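Local coordinates for protein tartrate dehydrogenase/decarboxylase (Pseudomonas putida, PDB 3FLK) that oxidises (+)-tartrate with NAD+, converts meso-tartrate to D-glycerate and oxidatively decarboxylates D-malate to pyruvate, using a divalent metal ion, at residues D71-G76 / P277-P282; F6-I11 / L39-F44. The protein carries 1 engineered substitution. All blocks are in the same frame, centred on the assembly; numbering follows the deposited sequence.

Both contacts pair parallel strands of one mixed sheet, and their chemistry differs with their place in it. Interaction 1 (D71-G76 with P277-P282) is deeply buried, its centre about 10 Å from the centre of the subunit, and reaches the dinucleotide at one end, where the carboxylate of E281 accepts a hydrogen bond from the nicotinamide amide. Interaction 2 (F6-I11 with L39-F44) joins strand 39-43, at one edge of the sheet, to strand 6-13, away from the annotated sites. There a hydrophobic face is backed by helices, while the other carries charged R7, E40 and D42 toward the surface. Strands 6-13 and 72-77 are neighbours, so the contacts are coupled directly: backbone N of R7 meets D71 OD2, and A9 O receives the N-H of Y74.

Interaction 1: D71-G76 / P277-P282; sequences DAIYFG and PSLFEP. With NAI (1,4-dihydronicotinamide adenine dinucleotide), chain F.
I73 and F280 carry the backbone pairing between two parallel strands. I73 N donates to S278 O (2.9 Å) and I73 O accepts from F280 N (2.8 Å), so I73 grips the residues before and after L279. The carbonyl of F280 continues the pattern, accepting a hydrogen bond from F75 N that is almost straight (176° at the hydrogen). Where the strands begin, a water replaces a direct link: it donates to D71 O and accepts from S278 N.

Apolar contacts lie on both faces of the pair. On one, the CG2 methyl of I73 meets the CD1 methyl of L279 at 3.8 Å, while L279 CD2 reaches F75 CB at 3.9 Å. On the other, the edge of the F280 ring meets A72 CB through CE2.

Polar and aromatic groups combine at the far end, where the contact becomes a wall of the cofactor pocket. E281 OE1 accepts a hydrogen bond from the carboxamide N7N of NADH (3.0 Å), and OE2 forms a salt bridge with R98, a residue of the oxalate pocket. The two oxygens thus face different partners, which helps to set the rotation of the carboxylate; N269 adds a weak bond to OE2. The CG of E281 sits between backbone N and carbonyl carbon (chi1 65°), and the chain runs out extended alongside the F75 side chain. Ring and carboxylate planes stand 71° apart, with OE1 at the ring edge, 3.3 Å from F75 CD2; O7N of the nicotinamide amide lies in the ring plane at the same edge, 3.7 Å from F75 CE2.

Around this pair, helix 299-313 covers A72 and F280 through M308, and Y74 OH bonds to M301 O. Helix 94-100 packs L94 and F97 on L279, while strands 6-13 and 266-270 continue the sheet beyond the two strands.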
loop_
_atom_site.group_PDB
_atom_site.type_symbol
_atom_site.label_atom_id
_atom_site.label_comp_id
_atom_site.label_asym_id
_atom_site.label_seq_id
_atom_site.Cartn_x
_atom_site.Cartn_y
_atom_site.Cartn_z
ATOM N N ASP A 71 -7.110 14.106 30.667
ATOM C CA ASP A 71 -6.027 13.128 30.746
ATOM C C ASP A 71 -5.806 12.383 29.428
ATOM O O ASP A 71 -4.681 11.988 29.117
ATOM C CB ASP A 71 -6.280 12.151 31.895
ATOM C CG ASP A 71 -6.220 12.829 33.259
ATOM O OD1 ASP A 71 -5.110 13.211 33.689
ATOM O OD2 ASP A 71 -7.284 12.983 33.898
ATOM N N ALA A 72 -6.881 12.189 28.665
ATOM C CA ALA A 72 -6.786 11.597 27.328
ATOM C C ALA A 72 -8.010 11.896 26.467
ATOM O O ALA A 72 -9.056 12.309 26.975
ATOM C CB ALA A 72 -6.534 10.089 27.415
ATOM N N ILE A 73 -7.860 11.691 25.160
ATOM C CA ILE A 73 -8.935 11.933 24.200
ATOM C C ILE A 73 -9.421 10.605 23.618
ATOM O O ILE A 73 -8.628 9.808 23.106
ATOM C CB ILE A 73 -8.495 12.886 23.056
ATOM C CG1 ILE A 73 -7.905 14.185 23.624
ATOM C CG2 ILE A 73 -9.667 13.188 22.120
ATOM C CD1 ILE A 73 -7.109 15.002 22.618
ATOM N N TYR A 74 -10.729 10.381 23.714
ATOM C CA TYR A 74 -11.375 9.188 23.179
ATOM C C TYR A 74 -12.165 9.638 21.954
ATOM O O TYR A 74 -13.181 10.323 22.079
ATOM C CB TYR A 74 -12.276 8.570 24.258
ATOM C CG TYR A 74 -12.657 7.112 24.069
ATOM C CD1 TYR A 74 -11.734 6.169 23.617
ATOM C CD2 TYR A 74 -13.944 6.670 24.391
ATOM C CE1 TYR A 74 -12.090 4.831 23.465
ATOM C CE2 TYR A 74 -14.308 5.336 24.236
ATOM C CZ TYR A 74 -13.376 4.423 23.778
ATOM O OH TYR A 74 -13.737 3.102 23.629
ATOM N N PHE A 75 -11.673 9.267 20.774
ATOM C CA PHE A 75 -12.110 9.863 19.508
ATOM C C PHE A 75 -12.757 8.841 18.576
ATOM O O PHE A 75 -12.255 7.732 18.416
ATOM C CB PHE A 75 -10.913 10.542 18.819
ATOM C CG PHE A 75 -11.248 11.221 17.514
ATOM C CD1 PHE A 75 -11.879 12.464 17.497
ATOM C CD2 PHE A 75 -10.907 10.629 16.303
ATOM C CE1 PHE A 75 -12.184 13.095 16.288
ATOM C CE2 PHE A 75 -11.203 11.252 15.088
ATOM C CZ PHE A 75 -11.842 12.487 15.082
ATOM N N GLY A 76 -13.871 9.230 17.959
ATOM C CA GLY A 76 -14.587 8.361 17.033
ATOM C C GLY A 76 -13.972 8.386 15.649
ATOM O O GLY A 76 -13.086 7.589 15.342
ATOM N N PRO A 277 -2.164 15.305 26.377
ATOM C CA PRO A 277 -3.019 14.115 26.349
ATOM C C PRO A 277 -2.832 13.294 25.073
ATOM O O PRO A 277 -2.669 13.857 23.986
ATOM C CB PRO A 277 -4.439 14.692 26.408
ATOM C CG PRO A 277 -4.307 16.108 25.970
ATOM C CD PRO A 277 -2.955 16.550 26.418
ATOM N N SER A 278 -2.829 11.975 25.222
ATOM C CA SER A 278 -2.795 11.073 24.080
ATOM C C SER A 278 -4.216 10.856 23.557
ATOM O O SER A 278 -5.193 11.164 24.247
ATOM C CB SER A 278 -2.138 9.747 24.463
ATOM O OG SER A 278 -0.764 9.932 24.762
ATOM N N LEU A 279 -4.323 10.339 22.336
ATOM C CA LEU A 279 -5.613 10.161 21.680
ATOM C C LEU A 279 -5.826 8.709 21.269
ATOM O O LEU A 279 -4.939 8.070 20.699
ATOM C CB LEU A 279 -5.737 11.095 20.472
ATOM C CG LEU A 279 -7.068 11.129 19.711
ATOM C CD1 LEU A 279 -7.335 12.520 19.178
ATOM C CD2 LEU A 279 -7.091 10.111 18.580
ATOM N N PHE A 280 -7.017 8.199 21.561
ATOM C CA PHE A 280 -7.341 6.806 21.289
ATOM C C PHE A 280 -8.583 6.723 20.409
ATOM O O PHE A 280 -9.617 7.324 20.709
ATOM C CB PHE A 280 -7.488 6.026 22.602
ATOM C CG PHE A 280 -6.241 6.050 23.453
ATOM C CD1 PHE A 280 -5.311 5.019 23.379
ATOM C CD2 PHE A 280 -5.979 7.126 24.302
ATOM C CE1 PHE A 280 -4.146 5.051 24.151
ATOM C CE2 PHE A 280 -4.822 7.167 25.074
ATOM C CZ PHE A 280 -3.906 6.127 24.999
ATOM N N GLU A 281 -8.450 5.989 19.307
ATOM C CA GLU A 281 -9.444 5.964 18.242
ATOM C C GLU A 281 -9.344 4.661 17.454
ATOM O O GLU A 281 -8.297 4.007 17.462
ATOM C CB GLU A 281 -9.235 7.154 17.288
ATOM C CG GLU A 281 -7.910 7.105 16.525
ATOM C CD GLU A 281 -7.808 8.094 15.378
ATOM O OE1 GLU A 281 -8.846 8.511 14.820
ATOM O OE2 GLU A 281 -6.666 8.449 15.023
ATOM N N PRO A 282 -10.433 4.267 16.771
ATOM C CA PRO A 282 -10.296 3.185 15.802
ATOM C C PRO A 282 -9.441 3.589 14.601
ATOM O O PRO A 282 -9.288 4.780 14.314
ATOM C CB PRO A 282 -11.736 2.921 15.358
ATOM C CG PRO A 282 -12.498 4.136 15.708
ATOM C CD PRO A 282 -11.822 4.751 16.883
HETATM P PA NAI F . -13.719 4.152 6.253
HETATM O O1A NAI F . -12.815 3.475 7.211
HETATM O O2A NAI F . -14.639 5.089 6.922
HETATM O O5B NAI F . -14.574 3.047 5.471
HETATM C C5B NAI F . -13.994 2.123 4.578
HETATM C C4B NAI F . -14.893 0.900 4.431
HETATM O O4B NAI F . -14.828 0.114 5.606
HETATM C C3B NAI F . -16.352 1.281 4.223
HETATM O O3B NAI F . -16.906 0.413 3.264
HETATM C C2B NAI F . -16.984 1.061 5.583
HETATM O O2B NAI F . -18.330 0.656 5.490
HETATM C C1B NAI F . -16.103 -0.005 6.214
HETATM N N9A NAI F . -16.001 0.181 7.672
HETATM C C8A NAI F . -15.267 1.131 8.335
HETATM N N7A NAI F . -15.446 0.953 9.662
HETATM C C5A NAI F . -16.276 -0.089 9.858
HETATM C C6A NAI F . -16.783 -0.685 11.008
HETATM N N6A NAI F . -16.442 -0.230 12.210
HETATM N N1A NAI F . -17.635 -1.765 10.888
HETATM C C2A NAI F . -17.985 -2.248 9.645
HETATM N N3A NAI F . -17.470 -1.650 8.511
HETATM C C4A NAI F . -16.636 -0.586 8.613
HETATM O O3 NAI F . -12.774 4.878 5.157
HETATM P PN NAI F . -13.218 5.666 3.820
HETATM O O1N NAI F . -14.498 5.146 3.294
HETATM O O2N NAI F . -12.039 5.635 2.923
HETATM O O5D NAI F . -13.414 7.173 4.329
HETATM C C5D NAI F . -14.648 7.645 4.831
HETATM C C4D NAI F . -14.439 8.968 5.567
HETATM O O4D NAI F . -13.731 8.744 6.772
HETATM C C3D NAI F . -13.626 9.985 4.777
HETATM O O3D NAI F . -14.194 11.250 5.011
HETATM C C2D NAI F . -12.240 9.919 5.393
HETATM O O2D NAI F . -11.549 11.142 5.295
HETATM C C1D NAI F . -12.574 9.565 6.835
HETATM N N1N NAI F . -11.512 8.867 7.587
HETATM C C2N NAI F . -11.203 9.352 8.827
HETATM C C3N NAI F . -10.232 8.736 9.608
HETATM C C7N NAI F . -10.109 9.121 11.055
HETATM O O7N NAI F . -11.033 10.029 11.615
HETATM N N7N NAI F . -9.124 8.601 11.786
HETATM C C4N NAI F . -9.578 7.609 9.111
HETATM C C5N NAI F . -9.900 7.113 7.848
HETATM C C6N NAI F . -10.879 7.753 7.088
HETATM O O HOH W 1 -3.014 10.374 27.717
#

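Interaction 2: F6-I11 / L39-F44; sequences FRIAAI and LEFDTF
In the beta-alpha-beta unit of strand 6-13, helix 17-35 and strand 39-43, I8 and F41 make the central side-chain contact between the two parallel strands. I8 CG1 lies over one face of the F41 ring, 4.2 Å from its centroid and 26° off the normal, a CH-pi contact. CB and CG2 of I8 also press on the ring, CB at 3.6 Å from F41 CD1. With CG1 beside the backbone N (chi1 -45°) and CG2 anti to it, both branches of the isoleucine can reach the phenylalanine. Trimming I8 to an alanine removes these branches and would probably open a gap beside the F41 ring, where M308 and L312 also touch, leaving the ring freer to turn.

Five backbone bonds tie the strands. I8 N donates to E40 O (2.6 Å) and D42 N to I8 O (2.9 Å), so I8 holds the residues flanking F41; E40 N to F6 O, A10 N to D42 O and F44 N to A10 O complete the set.

Strand 39-43 is the outermost strand at this edge of the mixed sheet, and the two faces of the pair differ. Helices 17-35 and 299-313 back the one with I8, A10, L39 and F41; L39 CD2 meets F6 CB there at 4.1 Å. R7, E40 and D42 lie on the opposite face. Bent at chi3, the R7 chain carries NH2 to D42 OD2 in a weak, long salt bridge (3.5 Å), their guanidinium and carboxylate planes 78° apart. Y70 meets both groups: its hydroxyl is hydrogen-bonded to D42 OD2, and its ring makes a cation-pi contact with R7. Further along, F44 CE2 touches A9 CB at 3.7 Å, and L67 of helix 63-67 packs against both residues.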
loop_
_atom_site.group_PDB
_atom_site.type_symbol
_atom_site.label_atom_id
_atom_site.label_comp_id
_atom_site.label_asym_id
_atom_site.label_seq_id
_atom_site.Cartn_x
_atom_site.Cartn_y
_atom_site.Cartn_z
ATOM N N PHE A 6 -9.443 9.922 36.395
ATOM C CA PHE A 6 -9.036 10.348 35.059
ATOM C C PHE A 6 -10.190 11.015 34.317
ATOM O O PHE A 6 -11.309 10.495 34.286
ATOM C CB PHE A 6 -8.472 9.177 34.248
ATOM C CG PHE A 6 -7.128 8.696 34.726
ATOM C CD1 PHE A 6 -5.997 9.500 34.602
ATOM C CD2 PHE A 6 -6.989 7.435 35.288
ATOM C CE1 PHE A 6 -4.755 9.059 35.043
ATOM C CE2 PHE A 6 -5.746 6.982 35.729
ATOM C CZ PHE A 6 -4.628 7.797 35.606
ATOM N N ARG A 7 -9.907 12.178 33.737
ATOM C CA ARG A 7 -10.882 12.916 32.944
ATOM C C ARG A 7 -10.704 12.577 31.469
ATOM O O ARG A 7 -9.608 12.717 30.918
ATOM C CB ARG A 7 -10.720 14.424 33.147
ATOM C CG ARG A 7 -10.983 14.922 34.560
ATOM C CD ARG A 7 -10.902 16.443 34.603
ATOM N NE ARG A 7 -12.076 17.075 33.995
ATOM C CZ ARG A 7 -12.072 18.270 33.407
ATOM N NH1 ARG A 7 -10.952 18.978 33.319
ATOM N NH2 ARG A 7 -13.193 18.756 32.892
ATOM N N ILE A 8 -11.787 12.134 30.838
ATOM C CA ILE A 8 -11.749 11.704 29.444
ATOM C C ILE A 8 -12.554 12.647 28.559
ATOM O O ILE A 8 -13.739 12.888 28.805
ATOM C CB ILE A 8 -12.323 10.267 29.259
ATOM C CG1 ILE A 8 -11.799 9.273 30.318
ATOM C CG2 ILE A 8 -12.147 9.785 27.811
ATOM C CD1 ILE A 8 -10.286 9.177 30.485
ATOM N N ALA A 9 -11.906 13.172 27.524
ATOM C CA ALA A 9 -12.595 13.953 26.508
ATOM C C ALA A 9 -13.097 13.020 25.407
ATOM O O ALA A 9 -12.306 12.484 24.626
ATOM C CB ALA A 9 -11.676 15.022 25.941
ATOM N N ALA A 10 -14.411 12.813 25.372
ATOM C CA ALA A 10 -15.047 11.957 24.374
ATOM C C ALA A 10 -15.527 12.798 23.196
ATOM O O ALA A 10 -16.329 13.723 23.363
ATOM C CB ALA A 10 -16.202 11.177 24.994
ATOM N N ILE A 11 -15.013 12.486 22.010
ATOM C CA ILE A 11 -15.317 13.249 20.802
ATOM C C ILE A 11 -15.728 12.278 19.693
ATOM O O ILE A 11 -14.869 11.716 19.011
ATOM C CB ILE A 11 -14.108 14.123 20.343
ATOM C CG1 ILE A 11 -13.553 14.954 21.509
ATOM C CG2 ILE A 11 -14.505 15.024 19.163
ATOM C CD1 ILE A 11 -12.288 15.747 21.183
ATOM N N LEU A 39 -13.315 7.093 36.442
ATOM C CA LEU A 39 -13.289 7.715 35.123
ATOM C C LEU A 39 -14.422 8.723 34.983
ATOM O O LEU A 39 -15.545 8.473 35.423
ATOM C CB LEU A 39 -13.395 6.657 34.017
ATOM C CG LEU A 39 -12.379 5.509 33.947
ATOM C CD1 LEU A 39 -12.778 4.533 32.849
ATOM C CD2 LEU A 39 -10.950 6.006 33.730
ATOM N N GLU A 40 -14.117 9.864 34.372
ATOM C CA GLU A 40 -15.120 10.893 34.119
ATOM C C GLU A 40 -15.094 11.289 32.648
ATOM O O GLU A 40 -14.059 11.712 32.131
ATOM C CB GLU A 40 -14.888 12.113 35.016
ATOM C CG GLU A 40 -16.043 13.111 35.024
ATOM C CD GLU A 40 -15.869 14.230 36.045
ATOM O OE1 GLU A 40 -14.716 14.523 36.441
ATOM O OE2 GLU A 40 -16.896 14.826 36.446
ATOM N N PHE A 41 -16.237 11.141 31.983
ATOM C CA PHE A 41 -16.355 11.433 30.559
ATOM C C PHE A 41 -17.081 12.748 30.304
ATOM O O PHE A 41 -18.147 13.001 30.873
ATOM C CB PHE A 41 -17.082 10.295 29.832
ATOM C CG PHE A 41 -16.348 8.981 29.864
ATOM C CD1 PHE A 41 -15.471 8.637 28.842
ATOM C CD2 PHE A 41 -16.542 8.082 30.912
ATOM C CE1 PHE A 41 -14.787 7.421 28.866
ATOM C CE2 PHE A 41 -15.865 6.865 30.944
ATOM C CZ PHE A 41 -14.986 6.534 29.918
ATOM N N ASP A 42 -16.488 13.581 29.456
ATOM C CA ASP A 42 -17.149 14.771 28.932
ATOM C C ASP A 42 -17.198 14.678 27.413
ATOM O O ASP A 42 -16.186 14.388 26.767
ATOM C CB ASP A 42 -16.420 16.047 29.365
ATOM C CG ASP A 42 -16.688 16.418 30.817
ATOM O OD1 ASP A 42 -17.832 16.241 31.290
ATOM O OD2 ASP A 42 -15.750 16.906 31.482
ATOM N N THR A 43 -18.380 14.918 26.850
ATOM C CA THR A 43 -18.595 14.784 25.413
ATOM C C THR A 43 -18.567 16.144 24.716
ATOM O O THR A 43 -19.192 17.102 25.174
ATOM C CB THR A 43 -19.915 14.040 25.107
ATOM O OG1 THR A 43 -19.944 12.805 25.832
ATOM C CG2 THR A 43 -20.042 13.740 23.615
ATOM N N PHE A 44 -17.828 16.211 23.612
ATOM C CA PHE A 44 -17.721 17.423 22.806
ATOM C C PHE A 44 -18.334 17.204 21.430
ATOM O O PHE A 44 -18.109 16.166 20.800
ATOM C CB PHE A 44 -16.258 17.858 22.678
ATOM C CG PHE A 44 -15.621 18.237 23.986
ATOM C CD1 PHE A 44 -15.730 19.535 24.476
ATOM C CD2 PHE A 44 -14.917 17.299 24.732
ATOM C CE1 PHE A 44 -15.144 19.893 25.684
ATOM C CE2 PHE A 44 -14.330 17.647 25.944
ATOM C CZ PHE A 44 -14.443 18.947 26.420
#